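Local coordinates for protein leucine aminopeptidase 2, chloroplastic (Streptomyces sp. BC16019, PDB 5LHJ) that is a metalloaminopeptidase of the M17 family that takes part in bottromycin maturation and probably removes unsubstituted N-terminal amino acids from peptides, at residues Ala35-Ala47 against Ser100-Leu114. Numbering follows the deposited sequence.
Sequences AADVVACGRHTGA and SVRAVGPARTLRLDL
Strands Val38-Arg43 and Thr109-Leu112 run parallel, their axes approaching to 4.8 Å at an angle of 19°, and four backbone hydrogen bonds alternate between them: Val38 N to Thr109 O, Arg111 N to Val38 O, Ala40 N to Arg111 O and Asp113 N to Ala40 O. Beyond the last of these, a water bridges Gly42 N and Asp113 O. At the other end, Asp37 and Thr109 each bond through the side chain to the other's backbone. Asp37 OD2 takes Arg108 N at 2.8 Å on its anti lone pair and Thr109 N at 3.1 Å from above the carboxylate plane. In return, Thr109 OG1, held between its own backbone N and carbonyl carbon (chi1 57°), accepts from Asp37 N at 2.9 Å and donates in plane to Ala35 O. Strand 38-43 is the middle one of the five-stranded sheet in the macro-like N-terminal domain, between 76-81 and 109-112, and strand 156-159 follows on the far side of 109-112. On one face Val39 lies alongside Arg111, its CG2 over one face of the guanidinium, offset toward the rim, and its CG1 3.5 Å from Arg111 NH2. The arginine bends at chi3 (78°) and grips Asp113 side-on, NE to OD1 and NH2 to OD2, both on syn lone pairs nearly in the guanidinium plane, an arrangement that fixes the rotation of the plane against Val39. The opposite face is apolar: Val38 CG2 presses tightly on Ala107 CB at 3.5 Å, while CG1 meets Leu110 CD1. Ala40 CB touches both Leu112 CD2 and Ser100 of helix 90-102, whose hydroxyl bonds to Ala96 O; helix 124-139 packs against Leu112 and Leu114.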
ATOM      1  N   ALA A  35      -4.954  12.834 -60.656  1.00 46.35           N
ATOM      2  CA  ALA A  35      -6.023  11.888 -60.220  1.00 44.86           C
ATOM      3  C   ALA A  35      -5.804  11.419 -58.780  1.00 43.32           C
ATOM      4  O   ALA A  35      -4.662  11.306 -58.312  1.00 44.08           O
ATOM      5  CB  ALA A  35      -6.097  10.686 -61.158  1.00 45.42           C
ATOM      6  N   ALA A  36      -6.907  11.157 -58.083  1.00 39.67           N
ATOM      7  CA  ALA A  36      -6.848  10.612 -56.740  1.00 36.66           C
ATOM      8  C   ALA A  36      -6.401   9.155 -56.827  1.00 35.10           C
ATOM      9  O   ALA A  36      -6.904   8.395 -57.646  1.00 35.98           O
ATOM     10  CB  ALA A  36      -8.204  10.728 -56.052  1.00 35.51           C
ATOM     11  N   ASP A  37      -5.438   8.773 -55.998  1.00 33.16           N
ATOM     12  CA  ASP A  37      -5.063   7.370 -55.883  1.00 31.78           C
ATOM     13  C   ASP A  37      -6.159   6.623 -55.144  1.00 28.65           C
ATOM     14  O   ASP A  37      -6.421   5.472 -55.455  1.00 27.75           O
ATOM     15  CB  ASP A  37      -3.743   7.207 -55.134  1.00 33.14           C
ATOM     16  CG  ASP A  37      -2.590   7.872 -55.842  1.00 35.80           C
ATOM     17  OD1 ASP A  37      -2.565   7.870 -57.093  1.00 36.76           O
ATOM     18  OD2 ASP A  37      -1.718   8.425 -55.142  1.00 37.85           O
ATOM     19  N   VAL A  38      -6.778   7.293 -54.164  1.00 26.41           N
ATOM     20  CA  VAL A  38      -7.854   6.720 -53.356  1.00 24.93           C
ATOM     21  C   VAL A  38      -9.033   7.697 -53.275  1.00 23.92           C
ATOM     22  O   VAL A  38      -8.844   8.910 -53.097  1.00 23.07           O
ATOM     23  CB  VAL A  38      -7.367   6.386 -51.922  1.00 24.81           C
ATOM     24  CG1 VAL A  38      -8.484   5.742 -51.098  1.00 24.43           C
ATOM     25  CG2 VAL A  38      -6.157   5.476 -51.966  1.00 25.14           C
ATOM     26  N   VAL A  39     -10.243   7.158 -53.420  1.00 22.83           N
ATOM     27  CA  VAL A  39     -11.486   7.902 -53.226  1.00 22.81           C
ATOM     28  C   VAL A  39     -12.294   7.201 -52.135  1.00 22.60           C
ATOM     29  O   VAL A  39     -12.523   5.990 -52.226  1.00 22.38           O
ATOM     30  CB  VAL A  39     -12.325   7.946 -54.514  1.00 23.26           C
ATOM     31  CG1 VAL A  39     -13.677   8.613 -54.258  1.00 23.42           C
ATOM     32  CG2 VAL A  39     -11.564   8.674 -55.619  1.00 23.77           C
ATOM     33  N   ALA A  40     -12.720   7.958 -51.129  1.00 22.71           N
ATOM     34  CA  ALA A  40     -13.542   7.440 -50.037  1.00 22.73           C
ATOM     35  C   ALA A  40     -14.995   7.850 -50.227  1.00 23.20           C
ATOM     36  O   ALA A  40     -15.310   9.046 -50.221  1.00 23.17           O
ATOM     37  CB  ALA A  40     -13.039   7.947 -48.703  1.00 23.02           C
ATOM     38  N   CYS A  41     -15.857   6.839 -50.332  1.00 23.56           N
ATOM     39  CA  CYS A  41     -17.286   6.984 -50.596  0.55 24.44           C
ATOM     40  C   CYS A  41     -18.046   6.706 -49.300  1.00 24.54           C
ATOM     41  O   CYS A  41     -17.878   5.629 -48.721  1.00 23.67           O
ATOM     42  CB  CYS A  41     -17.686   5.952 -51.658  0.55 25.54           C
ATOM     43  SG  CYS A  41     -19.430   5.887 -52.123  0.55 27.54           S
ATOM     44  N   GLY A  42     -18.871   7.656 -48.857  1.00 24.11           N
ATOM     45  CA  GLY A  42     -19.708   7.489 -47.671  1.00 24.89           C
ATOM     46  C   GLY A  42     -20.958   6.688 -47.984  1.00 25.79           C
ATOM     47  O   GLY A  42     -21.636   6.970 -48.965  1.00 25.97           O
ATOM     48  N   ARG A  43     -21.257   5.690 -47.155  1.00 26.91           N
ATOM     49  CA  ARG A  43     -22.400   4.811 -47.363  1.00 28.28           C
ATOM     50  C   ARG A  43     -23.224   4.692 -46.089  1.00 27.55           C
ATOM     51  O   ARG A  43     -22.722   4.214 -45.083  1.00 26.33           O
ATOM     52  CB  ARG A  43     -21.915   3.418 -47.772  1.00 29.90           C
ATOM     53  CG  ARG A  43     -21.095   3.369 -49.054  1.00 32.12           C
ATOM     54  CD  ARG A  43     -21.975   3.716 -50.233  1.00 35.61           C
ATOM     55  NE  ARG A  43     -21.303   3.563 -51.515  1.00 40.46           N
ATOM     56  CZ  ARG A  43     -21.914   3.700 -52.698  1.00 44.93           C
ATOM     57  NH1 ARG A  43     -23.224   3.983 -52.779  1.00 46.32           N
ATOM     58  NH2 ARG A  43     -21.217   3.535 -53.820  1.00 47.60           N
ATOM     59  N   HIS A  44     -24.482   5.127 -46.136  1.00 27.97           N
ATOM     60  CA  HIS A  44     -25.429   4.851 -45.057  1.00 28.50           C
ATOM     61  C   HIS A  44     -25.960   3.440 -45.206  1.00 29.85           C
ATOM     62  O   HIS A  44     -25.863   2.838 -46.273  1.00 28.96           O
ATOM     63  CB  HIS A  44     -26.588   5.858 -45.044  1.00 29.16           C
ATOM     64  CG  HIS A  44     -26.202   7.219 -44.549  1.00 28.36           C
ATOM     65  ND1 HIS A  44     -25.834   7.454 -43.242  1.00 28.37           N
ATOM     66  CD2 HIS A  44     -26.112   8.412 -45.186  1.00 28.54           C
ATOM     67  CE1 HIS A  44     -25.541   8.735 -43.092  1.00 28.17           C
ATOM     68  NE2 HIS A  44     -25.710   9.341 -44.256  1.00 28.19           N
ATOM     69  N   THR A  45     -26.538   2.914 -44.131  1.00 31.38           N
ATOM     70  CA  THR A  45     -27.045   1.545 -44.141  1.00 33.60           C
ATOM     71  C   THR A  45     -28.110   1.469 -45.232  1.00 34.73           C
ATOM     72  O   THR A  45     -28.894   2.404 -45.404  1.00 34.67           O
ATOM     73  CB  THR A  45     -27.643   1.144 -42.780  1.00 34.76           C
ATOM     74  OG1 THR A  45     -28.708   2.031 -42.455  1.00 37.04           O
ATOM     75  CG2 THR A  45     -26.596   1.196 -41.663  1.00 34.36           C
ATOM     76  N   GLY A  46     -28.073   0.392 -46.011  1.00 36.00           N
ATOM     77  CA  GLY A  46     -28.990   0.197 -47.135  1.00 37.58           C
ATOM     78  C   GLY A  46     -28.502   0.677 -48.493  1.00 38.11           C
ATOM     79  O   GLY A  46     -29.112   0.335 -49.506  1.00 39.05           O
ATOM     80  N   ALA A  47     -27.420   1.462 -48.531  1.00 37.37           N
ATOM     81  CA  ALA A  47     -26.890   2.013 -49.789  1.00 37.62           C
ATOM     82  C   ALA A  47     -26.161   0.934 -50.583  1.00 37.93           C
ATOM     83  O   ALA A  47     -25.576   0.022 -50.000  1.00 38.87           O
ATOM     84  CB  ALA A  47     -25.961   3.189 -49.514  1.00 37.35           C
ATOM     85  N   SER A 100     -11.183   6.800 -42.755  1.00 20.96           N
ATOM     86  CA  SER A 100     -10.759   6.859 -44.153  1.00 20.98           C
ATOM     87  C   SER A 100      -9.269   7.154 -44.297  1.00 21.26           C
ATOM     88  O   SER A 100      -8.567   6.464 -45.047  1.00 20.99           O
ATOM     89  CB  SER A 100     -11.559   7.923 -44.931  1.00 20.90           C
ATOM     90  OG  SER A 100     -12.947   7.636 -44.901  1.00 20.96           O
ATOM     91  N   VAL A 101      -8.786   8.178 -43.590  1.00 21.82           N
ATOM     92  CA  VAL A 101      -7.384   8.574 -43.704  1.00 22.76           C
ATOM     93  C   VAL A 101      -6.442   7.501 -43.131  1.00 23.86           C
ATOM     94  O   VAL A 101      -5.355   7.285 -43.660  1.00 23.93           O
ATOM     95  CB  VAL A 101      -7.077   9.986 -43.117  1.00 23.26           C
ATOM     96  CG1 VAL A 101      -7.863  11.061 -43.856  1.00 23.12           C
ATOM     97  CG2 VAL A 101      -7.354  10.078 -41.627  1.00 23.59           C
ATOM     98  N   ARG A 102      -6.883   6.802 -42.091  1.00 25.50           N
ATOM     99  CA  ARG A 102      -6.112   5.684 -41.537  1.00 27.22           C
ATOM    100  C   ARG A 102      -5.995   4.480 -42.486  1.00 26.97           C
ATOM    101  O   ARG A 102      -5.075   3.676 -42.340  1.00 27.40           O
ATOM    102  CB  ARG A 102      -6.716   5.207 -40.212  1.00 29.12           C
ATOM    103  CG  ARG A 102      -6.420   6.094 -39.012  1.00 31.43           C
ATOM    104  CD  ARG A 102      -6.627   5.309 -37.718  1.00 33.63           C
ATOM    105  NE  ARG A 102      -8.006   4.818 -37.594  1.00 35.16           N
ATOM    106  CZ  ARG A 102      -9.047   5.540 -37.162  1.00 36.66           C
ATOM    107  NH1 ARG A 102      -8.897   6.815 -36.801  1.00 37.44           N
ATOM    108  NH2 ARG A 102     -10.259   4.979 -37.089  1.00 36.95           N
ATOM    109  N   ALA A 103      -6.930   4.356 -43.431  1.00 25.70           N
ATOM    110  CA  ALA A 103      -6.985   3.236 -44.375  1.00 25.53           C
ATOM    111  C   ALA A 103      -6.390   3.531 -45.754  1.00 25.58           C
ATOM    112  O   ALA A 103      -6.584   2.751 -46.689  1.00 25.49           O
ATOM    113  CB  ALA A 103      -8.436   2.781 -44.528  1.00 24.96           C
ATOM    114  N   VAL A 104      -5.648   4.629 -45.878  1.00 26.11           N
ATOM    115  CA  VAL A 104      -5.138   5.096 -47.165  1.00 27.45           C
ATOM    116  C   VAL A 104      -3.981   4.237 -47.735  1.00 27.74           C
ATOM    117  O   VAL A 104      -3.742   4.226 -48.950  1.00 27.81           O
ATOM    118  CB  VAL A 104      -4.759   6.610 -47.049  1.00 28.36           C
ATOM    119  CG1 VAL A 104      -3.368   6.810 -46.461  1.00 28.65           C
ATOM    120  CG2 VAL A 104      -4.923   7.323 -48.369  1.00 30.14           C
ATOM    121  N   GLY A 105      -3.264   3.508 -46.880  1.00 28.02           N
ATOM    122  CA  GLY A 105      -2.097   2.744 -47.336  1.00 28.66           C
ATOM    123  C   GLY A 105      -1.017   3.696 -47.849  1.00 29.82           C
ATOM    124  O   GLY A 105      -0.879   4.784 -47.299  1.00 29.91           O
ATOM    125  N   PRO A 106      -0.279   3.314 -48.914  1.00 30.27           N
ATOM    126  CA  PRO A 106       0.817   4.133 -49.440  1.00 31.62           C
ATOM    127  C   PRO A 106       0.422   5.198 -50.485  1.00 31.85           C
ATOM    128  O   PRO A 106       1.295   5.697 -51.203  1.00 33.30           O
ATOM    129  CB  PRO A 106       1.730   3.085 -50.077  1.00 31.96           C
ATOM    130  CG  PRO A 106       0.777   2.072 -50.607  1.00 31.63           C
ATOM    131  CD  PRO A 106      -0.325   1.999 -49.579  1.00 30.84           C
ATOM    132  N   ALA A 107      -0.857   5.566 -50.555  1.00 30.82           N
ATOM    133  CA  ALA A 107      -1.339   6.473 -51.595  1.00 31.20           C
ATOM    134  C   ALA A 107      -0.756   7.871 -51.434  1.00 31.34           C
ATOM    135  O   ALA A 107      -0.509   8.315 -50.320  1.00 30.66           O
ATOM    136  CB  ALA A 107      -2.854   6.553 -51.562  1.00 30.93           C
ATOM    137  N   ARG A 108      -0.548   8.551 -52.553  1.00 32.31           N
ATOM    138  CA  ARG A 108      -0.084   9.933 -52.546  1.00 34.19           C
ATOM    139  C   ARG A 108      -1.229  10.915 -52.398  1.00 32.39           C
ATOM    140  O   ARG A 108      -1.044  11.984 -51.806  1.00 32.01           O
ATOM    141  CB  ARG A 108       0.674  10.275 -53.834  1.00 37.84           C
ATOM    142  CG  ARG A 108       1.914   9.444 -54.113  1.00 41.74           C
ATOM    143  CD  ARG A 108       2.608   9.979 -55.360  1.00 46.03           C
ATOM    144  NE  ARG A 108       3.759   9.173 -55.767  1.00 50.55           N
ATOM    145  CZ  ARG A 108       4.507   9.399 -56.851  1.00 53.81           C
ATOM    146  NH1 ARG A 108       4.240  10.419 -57.673  1.00 54.97           N
ATOM    147  NH2 ARG A 108       5.537   8.592 -57.118  1.00 55.92           N
ATOM    148  N   THR A 109      -2.393  10.581 -52.960  1.00 30.45           N
ATOM    149  CA  THR A 109      -3.541  11.499 -52.976  1.00 29.93           C
ATOM    150  C   THR A 109      -4.840  10.793 -52.571  1.00 27.83           C
ATOM    151  O   THR A 109      -5.105   9.678 -53.027  1.00 26.92           O
ATOM    152  CB  THR A 109      -3.712  12.126 -54.375  1.00 31.11           C
ATOM    153  OG1 THR A 109      -3.866  11.081 -55.338  1.00 33.91           O
ATOM    154  CG2 THR A 109      -2.477  12.935 -54.753  1.00 32.08           C
ATOM    155  N   LEU A 110      -5.623  11.449 -51.704  1.00 26.28           N
ATOM    156  CA  LEU A 110      -6.895  10.930 -51.202  1.00 25.10           C
ATOM    157  C   LEU A 110      -7.995  11.971 -51.388  1.00 24.67           C
ATOM    158  O   LEU A 110      -7.827  13.118 -50.985  1.00 25.37           O
ATOM    159  CB  LEU A 110      -6.774  10.580 -49.708  1.00 24.87           C
ATOM    160  CG  LEU A 110      -8.067  10.288 -48.939  1.00 24.65           C
ATOM    161  CD1 LEU A 110      -8.751   9.041 -49.476  1.00 24.52           C
ATOM    162  CD2 LEU A 110      -7.753  10.163 -47.454  1.00 24.94           C
ATOM    163  N   ARG A 111      -9.104  11.581 -52.011  1.00 23.85           N
ATOM    164  CA  ARG A 111     -10.281  12.443 -52.113  1.00 23.94           C
ATOM    165  C   ARG A 111     -11.387  11.841 -51.257  1.00 23.24           C
ATOM    166  O   ARG A 111     -11.792  10.703 -51.491  1.00 22.75           O
ATOM    167  CB  ARG A 111     -10.767  12.588 -53.563  1.00 24.89           C
ATOM    168  CG  ARG A 111     -11.797  13.699 -53.707  1.00 25.39           C
ATOM    169  CD  ARG A 111     -12.335  13.836 -55.117  1.00 26.57           C
ATOM    170  NE  ARG A 111     -13.331  12.808 -55.439  1.00 26.74           N
ATOM    171  CZ  ARG A 111     -13.281  11.962 -56.470  1.00 27.93           C
ATOM    172  NH1 ARG A 111     -12.281  11.972 -57.358  1.00 29.13           N
ATOM    173  NH2 ARG A 111     -14.269  11.087 -56.636  1.00 27.98           N
ATOM    174  N   LEU A 112     -11.845  12.598 -50.259  1.00 22.44           N
ATOM    175  CA  LEU A 112     -12.973  12.207 -49.428  1.00 22.68           C
ATOM    176  C   LEU A 112     -14.258  12.756 -50.037  1.00 22.52           C
ATOM    177  O   LEU A 112     -14.433  13.981 -50.116  1.00 22.32           O
ATOM    178  CB  LEU A 112     -12.809  12.774 -48.007  1.00 23.21           C
ATOM    179  CG  LEU A 112     -11.478  12.420 -47.338  1.00 23.80           C
ATOM    180  CD1 LEU A 112     -11.330  13.167 -46.024  1.00 25.09           C
ATOM    181  CD2 LEU A 112     -11.370  10.925 -47.141  1.00 24.42           C
ATOM    182  N   ASP A 113     -15.140  11.858 -50.472  1.00 22.35           N
ATOM    183  CA  ASP A 113     -16.477  12.236 -50.936  1.00 23.10           C
ATOM    184  C   ASP A 113     -17.543  12.102 -49.845  1.00 22.82           C
ATOM    185  O   ASP A 113     -18.729  12.249 -50.130  1.00 23.18           O
ATOM    186  CB  ASP A 113     -16.875  11.393 -52.160  1.00 23.81           C
ATOM    187  CG  ASP A 113     -16.047  11.713 -53.405  1.00 24.92           C
ATOM    188  OD1 ASP A 113     -15.169  12.601 -53.371  1.00 26.24           O
ATOM    189  OD2 ASP A 113     -16.275  11.066 -54.447  1.00 25.87           O
ATOM    190  N   LEU A 114     -17.132  11.884 -48.595  1.00 22.52           N
ATOM    191  CA  LEU A 114     -18.068  11.574 -47.510  1.00 22.80           C
ATOM    192  C   LEU A 114     -19.134  12.644 -47.281  1.00 23.16           C
ATOM    193  O   LEU A 114     -20.282  12.317 -46.986  1.00 23.49           O
ATOM    194  CB  LEU A 114     -17.313  11.351 -46.182  1.00 22.94           C
ATOM    195  CG  LEU A 114     -16.216  10.288 -46.128  1.00 23.34           C
ATOM    196  CD1 LEU A 114     -15.592  10.302 -44.738  1.00 23.97           C
ATOM    197  CD2 LEU A 114     -16.698   8.888 -46.459  1.00 23.79           C
TER
HETATM  198  O   HOH W   1     -19.904   9.685 -50.434  1.00 27.48           O